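Local coordinates for anti-sigma-I factor RsgI3 (Clostridium thermocellum, PDB 6QE7), which probably holds the sigma factor SigI3 inactive by direct binding, while its extracellular tandem PA14 domains, the part described here, bind pectin and related plant cell-wall polysaccharides, at residues A[212-215]-A[221-224]; A[160-165]-A[261-266]; A[52-57]-A[122-127]; A[271-276]-A[282-287]. All blocks are in the same frame, centred on the assembly; numbering follows the deposited sequence.

How the contacts relate
Contacts 1, 2 and 4 all belong to the second PA14 domain, and contact 3 lies in the first, on the opposite side of the chain's centre. Contacts 1 and 4, centres 11 Å apart, share a sheet: His213 O bonds Leu272 N, and His213 NE2 meets Ser274 OG. Contact 1 bridges the two sheets of the sandwich; contact 2, centre 17 Å away, reaches the sheet of 221-224 through strand 254-263. Contacts 3 and 4, centres 46 Å apart, each pack a tryptophan, Trp124 or Trp273, at corresponding places in the two domains. The first domain's residues bind both calcium ions; the side chain of Asn287 in contact 4 is about 10 Å from a calcium ion.

Contact 1: A[212-215]-A[221-224]; sequences FHTV and RVWI
The terminal methyl CD1 of Ile224 sits over the centre of the Phe212 ring, 3.9 Å from the ring centroid and 12° off the normal, a CH-pi contact onto one face. CG1 of Ile224 lies over the same face, above the CD1-CE1 side of the ring, 4.0 Å from Phe212 CD1, so the branch runs along the face from rim to centre. CG1 stands beside the backbone N of Ile224 (chi1 -54°), which carries this branch to the ring while CG2 leaves in another direction. Two residues along, Thr214 and Val222 meet tip to tip, Thr214 CG2 being 3.7 Å from Val222 CG2. The contact is purely apolar, with no hydrogen bond between the segments, and the closest CA atoms, of Phe212 and Val222, are 8.4 Å apart. Strands 240-248 and 268-274 flank 212-215, and strands 227-232 and 254-263 flank 221-224. Ile246 and Trp273 also touch Phe212, and Ile229 touches both Phe212 and Ile224. His213 and Arg221 point away from the interface, in keeping with strand alternation. Two sheets packed through such inward-facing rows form the hydrophobic core of the PA14 beta-sandwich.

Contact 2: A[160-165]-A[261-266]; sequences GDAELK and CNYGEP
The methyl of Ala162 points at residues 261-263 and is met by all three. Its CB lies 4.3 Å from Cys261 CB, 3.8 Å from Asn262 O and 4.4 Å from Tyr263 CE1, the last an oblique approach to the ring. In return Cys261 turns its CB toward the loop, 3.4 Å from Ala162 O. The thiol of Cys261 is set between its own backbone N and carbonyl carbon (chi1 68°), and SG passes Ala162 O at a longer distance than CB does. No hydrogen bond joins the two segments. The tyrosine hydroxyl instead bonds Trp233 O, which fixes the far end of the ring while its CE1 side stays near Ala162.

In the beta-sandwich of the second PA14 domain, the loop between strands 154-159 and 167-173 folds against residues 261-263 of strand 254-263. Strand 193-202 lies between strands 154-159 and 254-263, and its Ser195 OG bonds both Asp161 O and Leu164 N.

Asp161 points away from the strand and organises the loop from within. Its OD1 takes Glu163 N at 2.8 Å on the anti lone pair, an Asx turn, and Lys165 N at 2.9 Å on the syn lone pair, the latter nearly straight at 173°. OD2 receives Asp166 N. On the other segment the amide of Asn262 leads away from Ala162: ND2 reaches Glu265 O at 2.8 Å, the acceptor lying in the amide plane, and also bonds Gly192 O, bracing the backbone between Asn262 and Glu265.

Contact 3: A[52-57]-A[122-127]; sequences GKVEPR and LMWSSK
Arg57 and Trp124, which touch across this contact, both grip one carboxylate oxygen: Glu132 OE2 accepts the indole N-H through Trp124 NE1 and forms a salt bridge with Arg57 NH1. The arginine has a second partner in Gln129 OE1. The indole and the guanidinium cross at about a right angle along their chains, with planes 49° apart, and NH1 of Arg57 lies at the ring edge, 3.9 Å from Trp124 CZ2. Arg57 is stretched from CG to NE, which lets an exposed residue bring its head group back to the buried indole.

The benzo end of Trp124 does the remaining touching. Glu55 O lies in the plane of the ring at its edge, 3.6 Å from Trp124 CH2; this carbonyl is also held by Gln138 NE2. CZ3 of Trp124 is approached obliquely by Val54 CG2 at 3.7 Å and by Pro56 CA at 3.7 Å. A chi1 of 68° turns the indole toward segment 52-57, with CG lying between the backbone N and carbonyl carbon. Around this, Tyr62 meets the ring with planes about 30° apart, and Ile134 and Gln138 pack on it too. The buried indole nitrogen is thus satisfied, and the shared carboxylate would probably be stabilised as an anion by the arginine beside it.

Strand 119-125 belongs to one sheet and strand 53-54 to the other, the chain turning a corner at Gly52. A tryptophan reaching from one sheet to the other in this way is part of the core packing of the first PA14 beta-sandwich.

Contact 4: A[271-276]-A[282-287]; sequences LLWSSQ and VVPSKN
Leu272 and Val282 form an antiparallel, non-hydrogen-bonded pair with CA atoms 4.0 Å apart, and beside it Val283 N donates to Leu271 O at 3.0 Å. The same Leu271 O is approached by the CA-H of Val282, 3.4 Å from CA to O. Beyond this short pairing the chain leaves the sheet through Pro284 and enters the 3-10 turn 285-287.

Trp273 is the main side chain of the contact, and Val283 crosses it at about a right angle. CG1 of Val283 stands over the six-membered ring, 4.0 Å from its centroid and only 3° off the normal, a CH-pi contact, while CG2 reaches back over the pyrrole side, 3.7 Å from Trp273 CG. With CG1 anti to the backbone N of Val283 (chi1 -177°), both methyls lie along one face of the indole. Pro284 CD comes obliquely, 3.6 Å from Trp273 CZ2. At the far end Asn287 CG is 3.6 Å from Trp273 CH2, with the amide and ring planes 62° apart and ND2 at the ring edge near its plane. Leu271 and Val283 lie side by side, and CD2 of Leu272 touches Val282 CG2 at 4.2 Å.

The polar ends have partners beyond the segments: Trp273 NE1 bonds Glu281 OE2 and Asn287 ND2 bonds Asp203 OD1, while Tyr210 also meets the indole. A single backbone hydrogen bond joins the two segments, and Trp273 continues the ladder with Glu281. The side chains meet by apolar and CH-pi packing; the indole N-H and the ND2 of Asn287 each meet a carboxylate, so these polar groups of an otherwise apolar contact are satisfied from outside it.

Contact 1: A[212-215]-A[221-224]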
loop_
_atom_site.group_PDB
_atom_site.type_symbol
_atom_site.label_atom_id
_atom_site.label_comp_id
_atom_site.label_asym_id
_atom_site.label_seq_id
_atom_site.Cartn_x
_atom_site.Cartn_y
_atom_site.Cartn_z
ATOM N N PHE A 212 -11.505 -2.885 -16.207
ATOM C CA PHE A 212 -11.669 -4.234 -15.611
ATOM C C PHE A 212 -12.762 -4.913 -16.412
ATOM O O PHE A 212 -13.667 -4.237 -16.909
ATOM C CB PHE A 212 -11.936 -4.184 -14.105
ATOM C CG PHE A 212 -10.744 -3.660 -13.352
ATOM C CD1 PHE A 212 -10.510 -2.296 -13.290
ATOM C CD2 PHE A 212 -9.822 -4.518 -12.790
ATOM C CE1 PHE A 212 -9.355 -1.801 -12.698
ATOM C CE2 PHE A 212 -8.698 -4.018 -12.163
ATOM C CZ PHE A 212 -8.465 -2.657 -12.124
ATOM N N HIS A 213 -12.595 -6.210 -16.593
ATOM C CA HIS A 213 -13.450 -7.072 -17.431
ATOM C C HIS A 213 -13.835 -8.258 -16.564
ATOM O O HIS A 213 -12.947 -8.733 -15.824
ATOM C CB HIS A 213 -12.714 -7.551 -18.657
ATOM C CG HIS A 213 -11.999 -6.522 -19.440
ATOM N ND1 HIS A 213 -12.512 -6.002 -20.611
ATOM C CD2 HIS A 213 -10.753 -5.985 -19.278
ATOM C CE1 HIS A 213 -11.633 -5.158 -21.129
ATOM N NE2 HIS A 213 -10.524 -5.163 -20.330
ATOM N N THR A 214 -15.129 -8.604 -16.534
ATOM C CA THR A 214 -15.596 -9.889 -15.960
ATOM C C THR A 214 -16.159 -10.736 -17.094
ATOM O O THR A 214 -16.813 -10.231 -18.027
ATOM C CB THR A 214 -16.560 -9.734 -14.788
ATOM O OG1 THR A 214 -17.642 -9.025 -15.353
ATOM C CG2 THR A 214 -15.976 -9.018 -13.588
ATOM N N VAL A 215 -15.805 -11.989 -17.005
ATOM C CA VAL A 215 -16.378 -13.131 -17.748
ATOM C C VAL A 215 -16.994 -14.032 -16.681
ATOM O O VAL A 215 -16.253 -14.533 -15.803
ATOM C CB VAL A 215 -15.364 -13.892 -18.625
ATOM C CG1 VAL A 215 -16.039 -15.070 -19.381
ATOM C CG2 VAL A 215 -14.730 -12.983 -19.610
ATOM N N ARG A 221 -20.679 -8.145 -9.343
ATOM C CA ARG A 221 -20.398 -6.716 -9.054
ATOM C C ARG A 221 -18.896 -6.551 -8.793
ATOM O O ARG A 221 -18.305 -7.447 -8.128
ATOM C CB ARG A 221 -21.206 -6.254 -7.841
ATOM C CG ARG A 221 -22.702 -6.189 -8.080
ATOM C CD ARG A 221 -23.357 -5.616 -6.840
ATOM N NE ARG A 221 -24.668 -5.131 -7.252
ATOM C CZ ARG A 221 -25.816 -5.596 -6.787
ATOM N NH1 ARG A 221 -25.839 -6.563 -5.881
ATOM N NH2 ARG A 221 -26.948 -5.073 -7.222
ATOM N N VAL A 222 -18.335 -5.429 -9.271
ATOM C CA VAL A 222 -16.908 -5.023 -9.041
ATOM C C VAL A 222 -16.842 -3.565 -8.585
ATOM O O VAL A 222 -17.368 -2.675 -9.259
ATOM C CB VAL A 222 -16.019 -5.215 -10.249
ATOM C CG1 VAL A 222 -14.587 -4.794 -9.908
ATOM C CG2 VAL A 222 -16.079 -6.665 -10.791
ATOM N N TRP A 223 -16.256 -3.388 -7.424
ATOM C CA TRP A 223 -15.792 -2.090 -6.908
ATOM C C TRP A 223 -14.251 -2.017 -6.947
ATOM O O TRP A 223 -13.587 -2.992 -6.532
ATOM C CB TRP A 223 -16.207 -1.977 -5.465
ATOM C CG TRP A 223 -17.673 -1.858 -5.220
ATOM C CD1 TRP A 223 -18.395 -0.730 -4.958
ATOM C CD2 TRP A 223 -18.567 -2.962 -5.095
ATOM N NE1 TRP A 223 -19.686 -1.065 -4.674
ATOM C CE2 TRP A 223 -19.826 -2.430 -4.726
ATOM C CE3 TRP A 223 -18.406 -4.329 -5.191
ATOM C CZ2 TRP A 223 -20.938 -3.242 -4.497
ATOM C CZ3 TRP A 223 -19.519 -5.142 -5.004
ATOM C CH2 TRP A 223 -20.749 -4.602 -4.628
ATOM N N ILE A 224 -13.725 -0.906 -7.448
ATOM C CA ILE A 224 -12.296 -0.498 -7.396
ATOM C C ILE A 224 -12.259 0.886 -6.760
ATOM O O ILE A 224 -13.059 1.754 -7.163
ATOM C CB ILE A 224 -11.621 -0.507 -8.778
ATOM C CG1 ILE A 224 -11.782 -1.862 -9.475
ATOM C CG2 ILE A 224 -10.127 -0.166 -8.651
ATOM C CD1 ILE A 224 -10.764 -2.906 -9.004
#

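Contact 2: A[160-165]-A[261-266]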
loop_
_atom_site.group_PDB
_atom_site.type_symbol
_atom_site.label_atom_id
_atom_site.label_comp_id
_atom_site.label_asym_id
_atom_site.label_seq_id
_atom_site.Cartn_x
_atom_site.Cartn_y
_atom_site.Cartn_z
ATOM N N GLY A 160 -23.469 -20.173 0.999
ATOM C CA GLY A 160 -24.368 -21.283 0.617
ATOM C C GLY A 160 -25.716 -20.807 0.121
ATOM O O GLY A 160 -26.665 -21.588 0.142
ATOM N N ASP A 161 -25.774 -19.636 -0.491
ATOM C CA ASP A 161 -27.000 -19.173 -1.192
ATOM C C ASP A 161 -26.586 -18.151 -2.252
ATOM O O ASP A 161 -25.408 -17.791 -2.293
ATOM C CB ASP A 161 -27.919 -18.569 -0.131
ATOM C CG ASP A 161 -27.215 -17.447 0.656
ATOM O OD1 ASP A 161 -26.817 -16.438 0.025
ATOM O OD2 ASP A 161 -27.018 -17.611 1.887
ATOM N N ALA A 162 -27.512 -17.594 -3.022
ATOM C CA ALA A 162 -27.129 -16.668 -4.114
ATOM C C ALA A 162 -27.138 -15.226 -3.628
ATOM O O ALA A 162 -26.972 -14.401 -4.511
ATOM C CB ALA A 162 -28.048 -16.768 -5.287
ATOM N N GLU A 163 -27.313 -14.963 -2.326
ATOM C CA GLU A 163 -27.673 -13.625 -1.792
ATOM C C GLU A 163 -26.642 -13.196 -0.751
ATOM O O GLU A 163 -26.921 -12.267 -0.021
ATOM C CB GLU A 163 -29.102 -13.656 -1.224
ATOM C CG GLU A 163 -30.181 -13.554 -2.318
ATOM C CD GLU A 163 -31.633 -13.222 -1.953
ATOM O OE1 GLU A 163 -31.981 -13.179 -0.733
ATOM O OE2 GLU A 163 -32.425 -12.989 -2.912
ATOM N N LEU A 164 -25.466 -13.821 -0.751
ATOM C CA LEU A 164 -24.337 -13.504 0.165
ATOM C C LEU A 164 -24.855 -13.529 1.610
ATOM O O LEU A 164 -24.295 -12.780 2.486
ATOM C CB LEU A 164 -23.708 -12.165 -0.240
ATOM C CG LEU A 164 -23.181 -12.121 -1.687
ATOM C CD1 LEU A 164 -22.911 -10.699 -2.160
ATOM C CD2 LEU A 164 -21.934 -12.970 -1.826
ATOM N N LYS A 165 -25.769 -14.462 1.923
ATOM C CA LYS A 165 -26.328 -14.540 3.312
ATOM C C LYS A 165 -25.621 -15.605 4.155
ATOM O O LYS A 165 -25.045 -15.262 5.181
ATOM C CB LYS A 165 -27.849 -14.738 3.271
ATOM C CG LYS A 165 -28.667 -13.476 3.002
ATOM C CD LYS A 165 -30.163 -13.645 3.259
ATOM C CE LYS A 165 -30.921 -12.678 2.376
ATOM N NZ LYS A 165 -32.367 -12.631 2.673
ATOM N N CYS A 261 -22.533 -14.308 -7.965
ATOM C CA CYS A 261 -23.601 -15.251 -7.611
ATOM C C CYS A 261 -23.839 -16.185 -8.810
ATOM O O CYS A 261 -23.801 -15.812 -9.947
ATOM C CB CYS A 261 -24.810 -14.515 -7.071
ATOM S SG CYS A 261 -25.695 -13.510 -8.289
ATOM N N ASN A 262 -23.936 -17.431 -8.482
ATOM C CA ASN A 262 -24.381 -18.517 -9.359
ATOM C C ASN A 262 -25.888 -18.736 -9.199
ATOM O O ASN A 262 -26.379 -18.777 -8.050
ATOM C CB ASN A 262 -23.663 -19.780 -8.912
ATOM C CG ASN A 262 -23.585 -20.679 -10.095
ATOM O OD1 ASN A 262 -23.052 -20.211 -11.107
ATOM N ND2 ASN A 262 -24.179 -21.869 -9.984
ATOM N N TYR A 263 -26.613 -18.942 -10.283
ATOM C CA TYR A 263 -28.085 -19.155 -10.207
ATOM C C TYR A 263 -28.441 -20.616 -10.613
ATOM O O TYR A 263 -29.668 -21.059 -10.794
ATOM C CB TYR A 263 -28.753 -18.059 -11.043
ATOM C CG TYR A 263 -28.627 -16.626 -10.582
ATOM C CD1 TYR A 263 -29.322 -16.190 -9.463
ATOM C CD2 TYR A 263 -27.891 -15.670 -11.304
ATOM C CE1 TYR A 263 -29.281 -14.857 -9.058
ATOM C CE2 TYR A 263 -27.874 -14.327 -10.940
ATOM C CZ TYR A 263 -28.584 -13.920 -9.814
ATOM O OH TYR A 263 -28.609 -12.635 -9.350
ATOM N N GLY A 264 -27.398 -21.427 -10.714
ATOM C CA GLY A 264 -27.525 -22.893 -10.828
ATOM C C GLY A 264 -26.749 -23.420 -12.016
ATOM O O GLY A 264 -26.591 -24.683 -12.105
ATOM N N GLU A 265 -26.269 -22.513 -12.884
ATOM C CA GLU A 265 -25.452 -22.876 -14.071
ATOM C C GLU A 265 -24.148 -23.483 -13.553
ATOM O O GLU A 265 -23.859 -23.384 -12.360
ATOM C CB GLU A 265 -25.264 -21.667 -14.985
ATOM C CG GLU A 265 -26.471 -21.419 -15.864
ATOM C CD GLU A 265 -27.639 -20.775 -15.124
ATOM O OE1 GLU A 265 -27.383 -20.109 -14.092
ATOM O OE2 GLU A 265 -28.808 -20.946 -15.559
ATOM N N PRO A 266 -23.345 -24.169 -14.404
ATOM C CA PRO A 266 -21.969 -24.502 -14.047
ATOM C C PRO A 266 -21.237 -23.165 -13.859
ATOM O O PRO A 266 -21.464 -22.254 -14.699
ATOM C CB PRO A 266 -21.416 -25.287 -15.238
ATOM C CG PRO A 266 -22.348 -24.943 -16.397
ATOM C CD PRO A 266 -23.682 -24.580 -15.780
#

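Contact 3: A[52-57]-A[122-127]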
loop_
_atom_site.group_PDB
_atom_site.type_symbol
_atom_site.label_atom_id
_atom_site.label_comp_id
_atom_site.label_asym_id
_atom_site.label_seq_id
_atom_site.Cartn_x
_atom_site.Cartn_y
_atom_site.Cartn_z
ATOM N N GLY A 52 11.690 6.157 15.875
ATOM C CA GLY A 52 12.432 5.915 17.110
ATOM C C GLY A 52 12.226 7.083 18.031
ATOM O O GLY A 52 11.061 7.623 18.068
ATOM N N LYS A 53 13.323 7.503 18.645
ATOM C CA LYS A 53 13.352 8.631 19.613
ATOM C C LYS A 53 14.551 9.477 19.280
ATOM O O LYS A 53 15.617 8.911 18.864
ATOM C CB LYS A 53 13.380 8.061 21.033
ATOM C CG LYS A 53 12.095 7.355 21.427
ATOM C CD LYS A 53 12.277 6.542 22.684
ATOM C CE LYS A 53 11.008 5.987 23.279
ATOM N NZ LYS A 53 9.891 6.946 23.142
ATOM N N VAL A 54 14.375 10.779 19.343
ATOM C CA VAL A 54 15.461 11.772 19.219
ATOM C C VAL A 54 15.689 12.368 20.625
ATOM O O VAL A 54 14.690 12.405 21.412
ATOM C CB VAL A 54 15.149 12.814 18.149
ATOM C CG1 VAL A 54 13.887 13.615 18.454
ATOM C CG2 VAL A 54 16.299 13.757 17.907
ATOM N N GLU A 55 16.959 12.698 20.955
ATOM C CA GLU A 55 17.398 13.248 22.281
ATOM C C GLU A 55 18.167 14.538 22.071
ATOM O O GLU A 55 19.322 14.546 21.665
ATOM C CB GLU A 55 18.205 12.242 23.068
ATOM C CG GLU A 55 18.972 12.843 24.233
ATOM C CD GLU A 55 19.446 11.789 25.216
ATOM O OE1 GLU A 55 18.910 10.643 25.148
ATOM O OE2 GLU A 55 20.348 12.105 26.046
ATOM N N PRO A 56 17.534 15.709 22.230
ATOM C CA PRO A 56 18.272 16.940 22.037
ATOM C C PRO A 56 19.378 17.066 23.113
ATOM O O PRO A 56 19.309 16.431 24.189
ATOM C CB PRO A 56 17.203 18.031 22.187
ATOM C CG PRO A 56 16.175 17.372 23.065
ATOM C CD PRO A 56 16.147 15.919 22.685
ATOM N N ARG A 57 20.424 17.827 22.782
ATOM C CA ARG A 57 21.538 18.042 23.755
ATOM C C ARG A 57 21.172 19.204 24.705
ATOM O O ARG A 57 21.637 19.142 25.867
ATOM C CB ARG A 57 22.838 18.352 23.008
ATOM C CG ARG A 57 23.312 17.295 22.014
ATOM C CD ARG A 57 24.246 17.997 21.034
ATOM N NE ARG A 57 25.185 17.099 20.383
ATOM C CZ ARG A 57 25.235 16.847 19.058
ATOM N NH1 ARG A 57 24.406 17.446 18.208
ATOM N NH2 ARG A 57 26.138 15.997 18.582
ATOM N N LEU A 122 17.333 14.669 7.149
ATOM C CA LEU A 122 16.726 15.254 8.365
ATOM C C LEU A 122 17.806 16.019 9.136
ATOM O O LEU A 122 18.752 15.380 9.570
ATOM C CB LEU A 122 16.142 14.130 9.222
ATOM C CG LEU A 122 15.567 14.560 10.565
ATOM C CD1 LEU A 122 14.404 15.490 10.367
ATOM C CD2 LEU A 122 15.128 13.368 11.391
ATOM N N MET A 123 17.596 17.305 9.375
ATOM C CA MET A 123 18.547 18.187 10.071
ATOM C C MET A 123 17.863 18.847 11.265
ATOM O O MET A 123 16.653 18.693 11.449
ATOM C CB MET A 123 19.051 19.232 9.079
ATOM C CG MET A 123 19.665 18.594 7.889
ATOM S SD MET A 123 20.413 19.723 6.812
ATOM C CE MET A 123 19.055 20.582 6.041
ATOM N N TRP A 124 18.641 19.464 12.141
ATOM C CA TRP A 124 18.125 20.248 13.273
ATOM C C TRP A 124 19.112 21.382 13.574
ATOM O O TRP A 124 20.239 21.277 13.194
ATOM C CB TRP A 124 17.859 19.423 14.526
ATOM C CG TRP A 124 19.039 18.857 15.228
ATOM C CD1 TRP A 124 20.343 18.885 14.820
ATOM C CD2 TRP A 124 18.983 18.009 16.373
ATOM N NE1 TRP A 124 21.095 18.104 15.644
ATOM C CE2 TRP A 124 20.300 17.600 16.636
ATOM C CE3 TRP A 124 17.978 17.633 17.250
ATOM C CZ2 TRP A 124 20.627 16.827 17.732
ATOM C CZ3 TRP A 124 18.303 16.857 18.339
ATOM C CH2 TRP A 124 19.617 16.445 18.563
ATOM N N SER A 125 18.634 22.399 14.257
ATOM C CA SER A 125 19.353 23.618 14.662
ATOM C C SER A 125 18.678 24.125 15.932
ATOM O O SER A 125 17.514 23.679 16.227
ATOM C CB SER A 125 19.394 24.630 13.544
ATOM O OG SER A 125 18.159 25.301 13.410
ATOM N N SER A 126 19.422 24.925 16.715
ATOM C CA SER A 126 18.936 25.720 17.884
ATOM C C SER A 126 19.942 26.832 18.229
ATOM O O SER A 126 20.908 27.080 17.410
ATOM C CB SER A 126 18.615 24.854 19.108
ATOM O OG SER A 126 19.686 24.059 19.521
ATOM N N LYS A 127 19.721 27.508 19.357
ATOM C CA LYS A 127 20.574 28.648 19.728
ATOM C C LYS A 127 22.011 28.119 19.704
ATOM O O LYS A 127 22.775 28.655 18.934
ATOM C CB LYS A 127 20.160 29.196 21.083
ATOM C CG LYS A 127 20.708 30.591 21.306
ATOM C CD LYS A 127 20.112 31.273 22.513
ATOM C CE LYS A 127 20.259 30.456 23.778
ATOM N NZ LYS A 127 19.172 30.787 24.716
#

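Contact 4: A[271-276]-A[282-287]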
loop_
_atom_site.group_PDB
_atom_site.type_symbol
_atom_site.label_atom_id
_atom_site.label_comp_id
_atom_site.label_asym_id
_atom_site.label_seq_id
_atom_site.Cartn_x
_atom_site.Cartn_y
_atom_site.Cartn_z
ATOM N N LEU A 271 -11.627 -12.365 -13.514
ATOM C CA LEU A 271 -11.461 -10.871 -13.466
ATOM C C LEU A 271 -10.208 -10.568 -14.265
ATOM O O LEU A 271 -9.149 -11.186 -13.978
ATOM C CB LEU A 271 -11.382 -10.338 -12.021
ATOM C CG LEU A 271 -11.135 -8.835 -11.862
ATOM C CD1 LEU A 271 -12.372 -8.032 -12.259
ATOM C CD2 LEU A 271 -10.709 -8.498 -10.467
ATOM N N LEU A 272 -10.386 -9.805 -15.334
ATOM C CA LEU A 272 -9.294 -9.387 -16.221
ATOM C C LEU A 272 -9.107 -7.885 -16.086
ATOM O O LEU A 272 -10.081 -7.214 -15.763
ATOM C CB LEU A 272 -9.699 -9.745 -17.648
ATOM C CG LEU A 272 -10.021 -11.236 -17.796
ATOM C CD1 LEU A 272 -11.523 -11.462 -17.938
ATOM C CD2 LEU A 272 -9.240 -11.840 -18.956
ATOM N N TRP A 273 -7.948 -7.400 -16.487
ATOM C CA TRP A 273 -7.721 -5.960 -16.710
ATOM C C TRP A 273 -7.007 -5.710 -18.043
ATOM O O TRP A 273 -6.331 -6.620 -18.641
ATOM C CB TRP A 273 -6.954 -5.311 -15.539
ATOM C CG TRP A 273 -5.564 -5.839 -15.280
ATOM C CD1 TRP A 273 -4.856 -6.775 -15.974
ATOM C CD2 TRP A 273 -4.716 -5.461 -14.187
ATOM N NE1 TRP A 273 -3.635 -6.953 -15.416
ATOM C CE2 TRP A 273 -3.535 -6.194 -14.300
ATOM C CE3 TRP A 273 -4.841 -4.542 -13.155
ATOM C CZ2 TRP A 273 -2.476 -6.039 -13.427
ATOM C CZ3 TRP A 273 -3.808 -4.413 -12.260
ATOM C CH2 TRP A 273 -2.655 -5.160 -12.388
ATOM N N SER A 274 -7.112 -4.462 -18.443
ATOM C CA SER A 274 -6.452 -3.956 -19.652
ATOM C C SER A 274 -6.234 -2.466 -19.485
ATOM O O SER A 274 -7.020 -1.792 -18.723
ATOM C CB SER A 274 -7.309 -4.298 -20.876
ATOM O OG SER A 274 -8.487 -3.482 -20.948
ATOM N N SER A 275 -5.326 -1.921 -20.272
ATOM C CA SER A 275 -5.129 -0.456 -20.331
ATOM C C SER A 275 -4.275 -0.162 -21.544
ATOM O O SER A 275 -3.892 -1.125 -22.186
ATOM C CB SER A 275 -4.545 0.085 -19.072
ATOM O OG SER A 275 -3.161 -0.186 -18.971
ATOM N N GLN A 276 -3.985 1.105 -21.825
ATOM C CA GLN A 276 -3.247 1.382 -23.071
ATOM C C GLN A 276 -1.922 0.600 -23.062
ATOM O O GLN A 276 -1.521 0.149 -24.097
ATOM C CB GLN A 276 -2.877 2.843 -23.251
ATOM C CG GLN A 276 -1.799 2.901 -24.315
ATOM C CD GLN A 276 -1.688 4.246 -24.948
ATOM O OE1 GLN A 276 -2.281 5.222 -24.473
ATOM N NE2 GLN A 276 -0.899 4.269 -26.013
ATOM N N VAL A 282 -6.000 -11.935 -17.217
ATOM C CA VAL A 282 -6.478 -12.223 -15.847
ATOM C C VAL A 282 -5.620 -11.361 -14.878
ATOM O O VAL A 282 -4.386 -11.372 -14.996
ATOM C CB VAL A 282 -6.413 -13.731 -15.538
ATOM C CG1 VAL A 282 -6.792 -14.008 -14.090
ATOM C CG2 VAL A 282 -7.310 -14.555 -16.474
ATOM N N VAL A 283 -6.240 -10.601 -13.966
ATOM C CA VAL A 283 -5.424 -9.841 -12.992
ATOM C C VAL A 283 -4.606 -10.862 -12.211
ATOM O O VAL A 283 -5.169 -11.829 -11.655
ATOM C CB VAL A 283 -6.292 -8.999 -12.081
ATOM C CG1 VAL A 283 -5.409 -8.192 -11.170
ATOM C CG2 VAL A 283 -7.260 -8.144 -12.888
ATOM N N PRO A 284 -3.268 -10.677 -12.164
ATOM C CA PRO A 284 -2.358 -11.668 -11.606
ATOM C C PRO A 284 -2.369 -11.623 -10.086
ATOM O O PRO A 284 -2.605 -10.602 -9.530
ATOM C CB PRO A 284 -0.951 -11.341 -12.165
ATOM C CG PRO A 284 -1.116 -10.158 -13.046
ATOM C CD PRO A 284 -2.548 -9.645 -12.911
ATOM N N SER A 285 -2.076 -12.740 -9.457
ATOM C CA SER A 285 -1.985 -12.830 -7.976
ATOM C C SER A 285 -0.976 -11.808 -7.441
ATOM O O SER A 285 -1.209 -11.255 -6.365
ATOM C CB SER A 285 -1.616 -14.185 -7.564
ATOM O OG SER A 285 -1.863 -14.345 -6.166
ATOM N N LYS A 286 0.084 -11.505 -8.186
ATOM C CA LYS A 286 1.136 -10.579 -7.653
ATOM C C LYS A 286 0.615 -9.127 -7.565
ATOM O O LYS A 286 1.346 -8.266 -7.004
ATOM C CB LYS A 286 2.419 -10.723 -8.470
ATOM C CG LYS A 286 2.384 -10.041 -9.816
ATOM C CD LYS A 286 3.651 -10.292 -10.604
ATOM C CE LYS A 286 3.544 -11.609 -11.343
ATOM N NZ LYS A 286 4.885 -12.192 -11.595
ATOM N N ASN A 287 -0.585 -8.810 -8.070
ATOM C CA ASN A 287 -1.103 -7.434 -7.955
ATOM C C ASN A 287 -2.255 -7.361 -6.971
ATOM O O ASN A 287 -2.902 -6.278 -6.941
ATOM C CB ASN A 287 -1.500 -6.871 -9.307
ATOM C CG ASN A 287 -0.285 -6.648 -10.167
ATOM O OD1 ASN A 287 0.041 -7.535 -10.935
ATOM N ND2 ASN A 287 0.383 -5.496 -10.038
#